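Long-range contact in DNA polymerase (Bacillus phage phi29, PDB 2PY5), which replicates the viral genome by protein-primed, processive, strand-displacing DNA synthesis and proofreads with a 3'-5' exonuclease: residues I119-P127 against Q180-A190. The protein carries 2 engineered substitutions. Numbering follows the deposited sequence.
With nucleotides of chain C; nucleotides of chain A.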
ATOM      1  N   ILE F 119      -1.692  -4.432 -21.660  1.00 28.79           N
ATOM      2  CA  ILE F 119      -0.681  -3.718 -20.940  1.00 29.03           C
ATOM      3  C   ILE F 119      -1.080  -3.654 -19.470  1.00 29.50           C
ATOM      4  O   ILE F 119      -2.163  -3.148 -19.129  1.00 30.25           O
ATOM      5  CB  ILE F 119      -0.518  -2.286 -21.495  1.00 29.87           C
ATOM      6  CG1 ILE F 119      -0.392  -2.328 -23.027  1.00 32.55           C
ATOM      7  CG2 ILE F 119       0.732  -1.629 -20.901  1.00 31.24           C
ATOM      8  CD1 ILE F 119      -0.199  -0.970 -23.701  1.00 35.00           C
ATOM      9  N   TYR F 120      -0.185  -4.141 -18.621  1.00 28.75           N
ATOM     10  CA  TYR F 120      -0.384  -4.216 -17.187  1.00 30.84           C
ATOM     11  C   TYR F 120       0.571  -3.305 -16.408  1.00 31.35           C
ATOM     12  O   TYR F 120       1.555  -2.793 -16.949  1.00 31.38           O
ATOM     13  CB  TYR F 120      -0.164  -5.637 -16.745  1.00 31.24           C
ATOM     14  CG  TYR F 120      -1.150  -6.646 -17.285  1.00 30.51           C
ATOM     15  CD1 TYR F 120      -0.735  -7.636 -18.159  1.00 32.63           C
ATOM     16  CD2 TYR F 120      -2.476  -6.654 -16.874  1.00 31.80           C
ATOM     17  CE1 TYR F 120      -1.615  -8.584 -18.617  1.00 35.04           C
ATOM     18  CE2 TYR F 120      -3.375  -7.591 -17.351  1.00 33.48           C
ATOM     19  CZ  TYR F 120      -2.929  -8.569 -18.217  1.00 34.58           C
ATOM     20  OH  TYR F 120      -3.790  -9.540 -18.707  1.00 35.31           O
ATOM     21  N   ASP F 121       0.287  -3.145 -15.122  1.00 30.77           N
ATOM     22  CA  ASP F 121       1.133  -2.386 -14.201  1.00 29.37           C
ATOM     23  C   ASP F 121       2.006  -3.340 -13.373  1.00 29.54           C
ATOM     24  O   ASP F 121       1.491  -4.057 -12.479  1.00 30.71           O
ATOM     25  CB  ASP F 121       0.232  -1.546 -13.285  1.00 28.64           C
ATOM     26  CG  ASP F 121       0.990  -0.539 -12.458  1.00 28.53           C
ATOM     27  OD1 ASP F 121       2.214  -0.357 -12.690  1.00 29.00           O
ATOM     28  OD2 ASP F 121       0.344   0.101 -11.585  1.00 30.77           O
ATOM     29  N   SER F 122       3.320  -3.345 -13.613  1.00 29.89           N
ATOM     30  CA  SER F 122       4.218  -4.143 -12.759  1.00 30.59           C
ATOM     31  C   SER F 122       4.250  -3.624 -11.310  1.00 29.46           C
ATOM     32  O   SER F 122       4.612  -4.372 -10.393  1.00 29.76           O
ATOM     33  CB  SER F 122       5.630  -4.242 -13.324  1.00 31.63           C
ATOM     34  OG  SER F 122       6.160  -2.975 -13.626  1.00 31.08           O
ATOM     35  N   LEU F 123       3.836  -2.374 -11.076  1.00 28.64           N
ATOM     36  CA  LEU F 123       3.744  -1.865  -9.689  1.00 29.49           C
ATOM     37  C   LEU F 123       2.699  -2.625  -8.865  1.00 28.54           C
ATOM     38  O   LEU F 123       2.798  -2.719  -7.616  1.00 30.13           O
ATOM     39  CB  LEU F 123       3.451  -0.362  -9.662  1.00 30.08           C
ATOM     40  CG  LEU F 123       3.544   0.336  -8.309  1.00 29.78           C
ATOM     41  CD1 LEU F 123       4.918   0.265  -7.688  1.00 29.82           C
ATOM     42  CD2 LEU F 123       3.110   1.800  -8.466  1.00 30.04           C
ATOM     43  N   LYS F 124       1.690  -3.188  -9.543  1.00 28.74           N
ATOM     44  CA  LYS F 124       0.656  -3.965  -8.841  1.00 27.29           C
ATOM     45  C   LYS F 124       1.197  -5.341  -8.427  1.00 27.47           C
ATOM     46  O   LYS F 124       0.709  -5.948  -7.470  1.00 28.92           O
ATOM     47  CB  LYS F 124      -0.589  -4.109  -9.727  1.00 28.57           C
ATOM     48  CG  LYS F 124      -1.263  -2.772 -10.096  1.00 29.67           C
ATOM     49  CD  LYS F 124      -1.986  -2.147  -8.933  1.00 28.64           C
ATOM     50  CE  LYS F 124      -2.648  -0.837  -9.337  1.00 29.96           C
ATOM     51  NZ  LYS F 124      -1.667   0.218  -9.685  1.00 31.56           N
ATOM     52  N   LYS F 125       2.175  -5.824  -9.191  1.00 29.90           N
ATOM     53  CA  LYS F 125       2.867  -7.084  -8.917  1.00 29.60           C
ATOM     54  C   LYS F 125       3.991  -6.931  -7.882  1.00 30.12           C
ATOM     55  O   LYS F 125       4.167  -7.789  -7.018  1.00 28.20           O
ATOM     56  CB  LYS F 125       3.454  -7.600 -10.226  1.00 31.20           C
ATOM     57  CG  LYS F 125       2.414  -8.010 -11.250  1.00 34.09           C
ATOM     58  CD  LYS F 125       2.290  -9.498 -11.384  1.00 38.02           C
ATOM     59  CE  LYS F 125       2.009 -10.178 -10.057  1.00 36.90           C
ATOM     60  NZ  LYS F 125       1.720 -11.635 -10.155  1.00 34.28           N
ATOM     61  N   LEU F 126       4.732  -5.833  -8.000  1.00 29.54           N
ATOM     62  CA  LEU F 126       5.935  -5.542  -7.251  1.00 29.78           C
ATOM     63  C   LEU F 126       5.783  -4.114  -6.709  1.00 28.73           C
ATOM     64  O   LEU F 126       6.229  -3.154  -7.329  1.00 29.45           O
ATOM     65  CB  LEU F 126       7.156  -5.678  -8.179  1.00 32.38           C
ATOM     66  CG  LEU F 126       7.365  -7.080  -8.784  1.00 32.25           C
ATOM     67  CD1 LEU F 126       8.322  -6.986 -10.001  1.00 32.80           C
ATOM     68  CD2 LEU F 126       7.878  -8.063  -7.731  1.00 33.54           C
ATOM     69  N   PRO F 127       5.092  -3.971  -5.558  1.00 28.80           N
ATOM     70  CA  PRO F 127       4.699  -2.638  -5.066  1.00 28.67           C
ATOM     71  C   PRO F 127       5.825  -1.828  -4.389  1.00 31.12           C
ATOM     72  O   PRO F 127       5.735  -1.469  -3.211  1.00 32.08           O
ATOM     73  CB  PRO F 127       3.553  -2.968  -4.107  1.00 28.94           C
ATOM     74  CG  PRO F 127       3.956  -4.307  -3.541  1.00 29.10           C
ATOM     75  CD  PRO F 127       4.522  -5.047  -4.723  1.00 28.41           C
ATOM     76  N   GLN F 180       9.220 -13.874 -10.018  1.00 25.70           N
ATOM     77  CA  GLN F 180       7.858 -13.956  -9.476  1.00 25.94           C
ATOM     78  C   GLN F 180       7.008 -15.005 -10.222  1.00 25.14           C
ATOM     79  O   GLN F 180       6.406 -15.875  -9.606  1.00 27.60           O
ATOM     80  CB  GLN F 180       7.229 -12.584  -9.537  1.00 28.25           C
ATOM     81  CG  GLN F 180       5.927 -12.442  -8.772  1.00 26.04           C
ATOM     82  CD  GLN F 180       5.510 -11.012  -8.686  1.00 28.12           C
ATOM     83  OE1 GLN F 180       5.758 -10.232  -9.593  1.00 29.28           O
ATOM     84  NE2 GLN F 180       4.874 -10.656  -7.581  1.00 29.04           N
ATOM     85  N   PHE F 181       7.019 -14.937 -11.541  1.00 27.90           N
ATOM     86  CA  PHE F 181       6.251 -15.876 -12.363  1.00 29.94           C
ATOM     87  C   PHE F 181       6.744 -17.302 -12.177  1.00 28.40           C
ATOM     88  O   PHE F 181       5.939 -18.247 -12.076  1.00 30.91           O
ATOM     89  CB  PHE F 181       6.324 -15.489 -13.852  1.00 30.11           C
ATOM     90  CG  PHE F 181       5.696 -14.156 -14.195  1.00 33.47           C
ATOM     91  CD1 PHE F 181       4.735 -13.562 -13.386  1.00 35.55           C
ATOM     92  CD2 PHE F 181       6.073 -13.494 -15.357  1.00 35.13           C
ATOM     93  CE1 PHE F 181       4.169 -12.333 -13.735  1.00 35.28           C
ATOM     94  CE2 PHE F 181       5.503 -12.272 -15.702  1.00 36.33           C
ATOM     95  CZ  PHE F 181       4.554 -11.704 -14.892  1.00 35.62           C
ATOM     96  N   LYS F 182       8.061 -17.492 -12.066  1.00 28.57           N
ATOM     97  CA  LYS F 182       8.607 -18.836 -11.845  1.00 28.65           C
ATOM     98  C   LYS F 182       8.188 -19.458 -10.503  1.00 27.00           C
ATOM     99  O   LYS F 182       8.173 -20.679 -10.354  1.00 29.66           O
ATOM    100  CB  LYS F 182      10.136 -18.834 -11.962  1.00 30.50           C
ATOM    101  CG  LYS F 182      10.640 -18.732 -13.386  1.00 32.51           C
ATOM    102  CD  LYS F 182      12.165 -18.667 -13.415  1.00 36.53           C
ATOM    103  CE  LYS F 182      12.723 -18.794 -14.829  1.00 41.72           C
ATOM    104  NZ  LYS F 182      14.222 -18.700 -14.850  1.00 42.12           N
ATOM    105  N   GLN F 183       7.853 -18.614  -9.524  1.00 24.75           N
ATOM    106  CA  GLN F 183       7.345 -19.063  -8.242  1.00 27.00           C
ATOM    107  C   GLN F 183       5.866 -19.453  -8.329  1.00 25.82           C
ATOM    108  O   GLN F 183       5.333 -19.999  -7.372  1.00 28.05           O
ATOM    109  CB  GLN F 183       7.470 -17.963  -7.176  1.00 30.16           C
ATOM    110  CG  GLN F 183       8.849 -17.417  -6.925  1.00 32.64           C
ATOM    111  CD  GLN F 183       9.911 -18.452  -6.995  1.00 32.94           C
ATOM    112  OE1 GLN F 183       9.977 -19.337  -6.139  1.00 28.82           O
ATOM    113  NE2 GLN F 183      10.781 -18.357  -8.027  1.00 33.84           N
ATOM    114  N   GLY F 184       5.224 -19.144  -9.450  1.00 27.03           N
ATOM    115  CA  GLY F 184       3.804 -19.458  -9.630  1.00 28.64           C
ATOM    116  C   GLY F 184       2.918 -18.265  -9.343  1.00 28.22           C
ATOM    117  O   GLY F 184       1.694 -18.379  -9.360  1.00 31.19           O
ATOM    118  N   LEU F 185       3.545 -17.127  -9.090  1.00 28.10           N
ATOM    119  CA  LEU F 185       2.833 -15.920  -8.687  1.00 27.65           C
ATOM    120  C   LEU F 185       2.551 -15.083  -9.924  1.00 28.12           C
ATOM    121  O   LEU F 185       3.227 -14.090 -10.199  1.00 28.29           O
ATOM    122  CB  LEU F 185       3.661 -15.146  -7.644  1.00 28.87           C
ATOM    123  CG  LEU F 185       3.664 -15.589  -6.167  1.00 34.20           C
ATOM    124  CD1 LEU F 185       3.131 -16.989  -5.897  1.00 32.71           C
ATOM    125  CD2 LEU F 185       5.038 -15.395  -5.542  1.00 32.38           C
ATOM    126  N   ASP F 186       1.564 -15.509 -10.706  1.00 31.56           N
ATOM    127  CA  ASP F 186       1.392 -14.909 -12.035  1.00 33.92           C
ATOM    128  C   ASP F 186       0.033 -14.257 -12.269  1.00 37.84           C
ATOM    129  O   ASP F 186      -0.344 -14.014 -13.422  1.00 35.47           O
ATOM    130  CB  ASP F 186       1.659 -15.954 -13.109  1.00 36.99           C
ATOM    131  CG  ASP F 186       0.732 -17.111 -13.032  1.00 36.67           C
ATOM    132  OD1 ASP F 186       1.022 -18.151 -13.686  1.00 42.23           O
ATOM    133  OD2 ASP F 186      -0.286 -17.035 -12.303  1.00 37.25           O
ATOM    134  N   ARG F 187      -0.692 -13.968 -11.196  1.00 31.97           N
ATOM    135  CA  ARG F 187      -1.936 -13.191 -11.317  1.00 32.17           C
ATOM    136  C   ARG F 187      -1.651 -11.703 -11.452  1.00 32.52           C
ATOM    137  O   ARG F 187      -0.502 -11.266 -11.438  1.00 31.96           O
ATOM    138  CB  ARG F 187      -2.848 -13.518 -10.143  1.00 29.70           C
ATOM    139  CG  ARG F 187      -3.309 -14.971 -10.225  1.00 34.67           C
ATOM    140  CD  ARG F 187      -4.002 -15.404  -9.015  1.00 38.29           C
ATOM    141  NE  ARG F 187      -5.317 -14.783  -8.960  1.00 38.15           N
ATOM    142  CZ  ARG F 187      -6.426 -15.284  -9.502  1.00 42.88           C
ATOM    143  NH1 ARG F 187      -6.424 -16.461 -10.126  1.00 44.03           N
ATOM    144  NH2 ARG F 187      -7.561 -14.602  -9.390  1.00 42.61           N
ATOM    145  N   MET F 188      -2.696 -10.904 -11.632  1.00 30.24           N
ATOM    146  CA  MET F 188      -2.511  -9.514 -11.960  1.00 32.54           C
ATOM    147  C   MET F 188      -1.825  -8.699 -10.873  1.00 29.99           C
ATOM    148  O   MET F 188      -1.118  -7.740 -11.186  1.00 31.84           O
ATOM    149  CB  MET F 188      -3.854  -8.865 -12.318  1.00 34.96           C
ATOM    150  CG  MET F 188      -3.720  -7.516 -12.949  1.00 36.44           C
ATOM    151  SD  MET F 188      -5.313  -6.777 -13.369  1.00 38.28           S
ATOM    152  CE  MET F 188      -6.020  -8.166 -14.259  1.00 36.49           C
ATOM    153  N   THR F 189      -2.064  -9.066  -9.620  1.00 29.30           N
ATOM    154  CA  THR F 189      -1.578  -8.279  -8.492  1.00 28.75           C
ATOM    155  C   THR F 189      -1.026  -9.169  -7.388  1.00 25.85           C
ATOM    156  O   THR F 189      -1.424 -10.336  -7.268  1.00 27.02           O
ATOM    157  CB  THR F 189      -2.728  -7.477  -7.885  1.00 29.26           C
ATOM    158  OG1 THR F 189      -3.628  -8.357  -7.236  1.00 30.43           O
ATOM    159  CG2 THR F 189      -3.485  -6.672  -8.975  1.00 29.22           C
ATOM    160  N   ALA F 190      -0.201  -8.579  -6.525  1.00 27.85           N
ATOM    161  CA  ALA F 190       0.294  -9.258  -5.318  1.00 28.51           C
ATOM    162  C   ALA F 190      -0.845  -9.783  -4.452  1.00 31.53           C
ATOM    163  O   ALA F 190      -0.791 -10.918  -3.949  1.00 30.12           O
ATOM    164  CB  ALA F 190       1.212  -8.326  -4.521  1.00 30.35           C
TER
ATOM    165  P    DC C   4      -6.151  -6.256  -6.355  1.00 24.54           P
ATOM    166  OP1  DC C   4      -5.015  -5.431  -5.892  1.00 22.99           O
ATOM    167  OP2  DC C   4      -5.976  -7.705  -6.670  1.00 22.53           O
ATOM    168  O5'  DC C   4      -7.376  -6.197  -5.345  1.00 26.48           O
ATOM    169  C5'  DC C   4      -7.743  -4.956  -4.794  1.00 23.52           C
ATOM    170  C4'  DC C   4      -7.984  -5.133  -3.305  1.00 22.81           C
ATOM    171  O4'  DC C   4      -6.758  -5.524  -2.630  1.00 24.28           O
ATOM    172  C3'  DC C   4      -8.402  -3.844  -2.623  1.00 23.52           C
ATOM    173  O3'  DC C   4      -9.789  -3.686  -2.765  1.00 24.39           O
ATOM    174  C2'  DC C   4      -7.992  -4.096  -1.191  1.00 25.41           C
ATOM    175  C1'  DC C   4      -6.695  -4.859  -1.383  1.00 26.94           C
ATOM    176  N1   DC C   4      -5.504  -3.972  -1.321  1.00 27.60           N
ATOM    177  C2   DC C   4      -5.153  -3.429  -0.072  1.00 28.03           C
ATOM    178  O2   DC C   4      -5.845  -3.676   0.933  1.00 29.91           O
ATOM    179  N3   DC C   4      -4.066  -2.626   0.017  1.00 31.06           N
ATOM    180  C4   DC C   4      -3.339  -2.374  -1.068  1.00 31.39           C
ATOM    181  N4   DC C   4      -2.270  -1.578  -0.915  1.00 34.40           N
ATOM    182  C5   DC C   4      -3.672  -2.918  -2.343  1.00 29.04           C
ATOM    183  C6   DC C   4      -4.750  -3.703  -2.434  1.00 27.72           C
TER
ATOM    184  P    DT A   5       6.448   4.360  -3.625  1.00 33.85           P
ATOM    185  OP1  DT A   5       6.117   2.992  -3.159  1.00 36.84           O
ATOM    186  OP2  DT A   5       7.419   5.187  -2.887  1.00 35.57           O
ATOM    187  O5'  DT A   5       6.944   4.248  -5.157  1.00 28.86           O
ATOM    188  C5'  DT A   5       6.337   3.345  -6.040  1.00 28.12           C
ATOM    189  C4'  DT A   5       6.088   4.019  -7.358  1.00 27.19           C
ATOM    190  O4'  DT A   5       5.060   4.996  -7.160  1.00 30.93           O
ATOM    191  C3'  DT A   5       7.257   4.799  -7.929  1.00 25.16           C
ATOM    192  O3'  DT A   5       7.997   3.941  -8.752  1.00 23.90           O
ATOM    193  C2'  DT A   5       6.600   5.912  -8.729  1.00 28.38           C
ATOM    194  C1'  DT A   5       5.237   6.046  -8.080  1.00 31.60           C
ATOM    195  N1   DT A   5       5.047   7.263  -7.286  1.00 32.67           N
ATOM    196  C2   DT A   5       3.987   8.060  -7.606  1.00 31.74           C
ATOM    197  O2   DT A   5       3.224   7.823  -8.540  1.00 34.54           O
ATOM    198  N3   DT A   5       3.882   9.166  -6.820  1.00 36.53           N
ATOM    199  C4   DT A   5       4.693   9.517  -5.754  1.00 35.09           C
ATOM    200  O4   DT A   5       4.491  10.545  -5.121  1.00 39.17           O
ATOM    201  C5   DT A   5       5.780   8.627  -5.460  1.00 36.87           C
ATOM    202  C7   DT A   5       6.723   8.916  -4.336  1.00 35.83           C
ATOM    203  C6   DT A   5       5.913   7.541  -6.234  1.00 34.81           C
TER
ATOM    204  P    DA C   3      -8.126 -10.196 -10.035  1.00 26.22           P
ATOM    205  OP1  DA C   3      -6.740 -10.700 -10.113  1.00 28.05           O
ATOM    206  OP2  DA C   3      -9.194 -10.849  -9.211  1.00 28.28           O
ATOM    207  O5'  DA C   3      -8.093  -8.659  -9.609  1.00 25.87           O
ATOM    208  C5'  DA C   3      -7.004  -7.881 -10.016  1.00 27.29           C
ATOM    209  C4'  DA C   3      -7.362  -6.425  -9.798  1.00 25.33           C
ATOM    210  O4'  DA C   3      -8.465  -6.090 -10.663  1.00 27.36           O
ATOM    211  C3'  DA C   3      -7.837  -6.063  -8.400  1.00 25.07           C
ATOM    212  O3'  DA C   3      -6.748  -5.539  -7.658  1.00 25.21           O
ATOM    213  C2'  DA C   3      -8.875  -4.959  -8.639  1.00 26.59           C
ATOM    214  C1'  DA C   3      -9.385  -5.188 -10.054  1.00 30.32           C
ATOM    215  N9   DA C   3     -10.659  -5.889 -10.226  1.00 30.97           N
ATOM    216  C8   DA C   3     -11.040  -7.069  -9.625  1.00 32.62           C
ATOM    217  N7   DA C   3     -12.219  -7.513 -10.008  1.00 31.41           N
ATOM    218  C5   DA C   3     -12.634  -6.565 -10.930  1.00 31.47           C
ATOM    219  C6   DA C   3     -13.802  -6.436 -11.707  1.00 32.32           C
ATOM    220  N6   DA C   3     -14.809  -7.318 -11.670  1.00 33.35           N
ATOM    221  N1   DA C   3     -13.897  -5.365 -12.535  1.00 34.52           N
ATOM    222  C2   DA C   3     -12.889  -4.481 -12.571  1.00 33.63           C
ATOM    223  N3   DA C   3     -11.744  -4.496 -11.883  1.00 32.34           N
ATOM    224  C4   DA C   3     -11.678  -5.570 -11.083  1.00 31.72           C
TER
HETATM  225  O   HOH W   1      -0.176  -6.472 -13.268  1.00 22.41           O
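In the single-stranded-DNA-binding face of the 3'-5' exonuclease domain, K125 reaches from the short helical turn after strand 113-121 into the loop that leaves helix 160-182. Bends at chi2 (-105°) and chi3 (55°) turn its chain along that loop, bringing NZ to R187 O at 2.6 Å and to L185 O at 2.9 Å, the latter met from above its carbonyl plane. A salt bridge to D193 adds a carboxylate, which probably helps compensate the buried ammonium, and the long chain of a lysine suits a charge carried to two loop carbonyls. Its CD touches the edge of the F181 ring.

The backbone of the turn is gripped too. Q180, extended beyond CG, sends NE2 to K125 O (3.0 Å) on a nearly straight bond, with that oxygen in its amide plane; its OE1, buried against L126 CD2 and K125 CB, has no polar partner. A190 N donates to K124 O (2.9 Å), and the small A190 suits the place, its CB lying against K124 O and K125 O.

On the DNA side, T189 caps the following helix through S192 N, while its OG1 also donates to the DC4 phosphate of chain C, OP2 (2.5 Å). M188, bent at chi3, lays SD against the DA3 sugar of chain C and brings CE near Y120 CE2 (4.1 Å).

The contact thus ties the end of strand 113-121, beside strand 100-110, to the link between helices 160-182 and 190-202; L126 packs back on helix 160-182, and P127, Q180 and A190 touch helix 376-387 of the polymerization region.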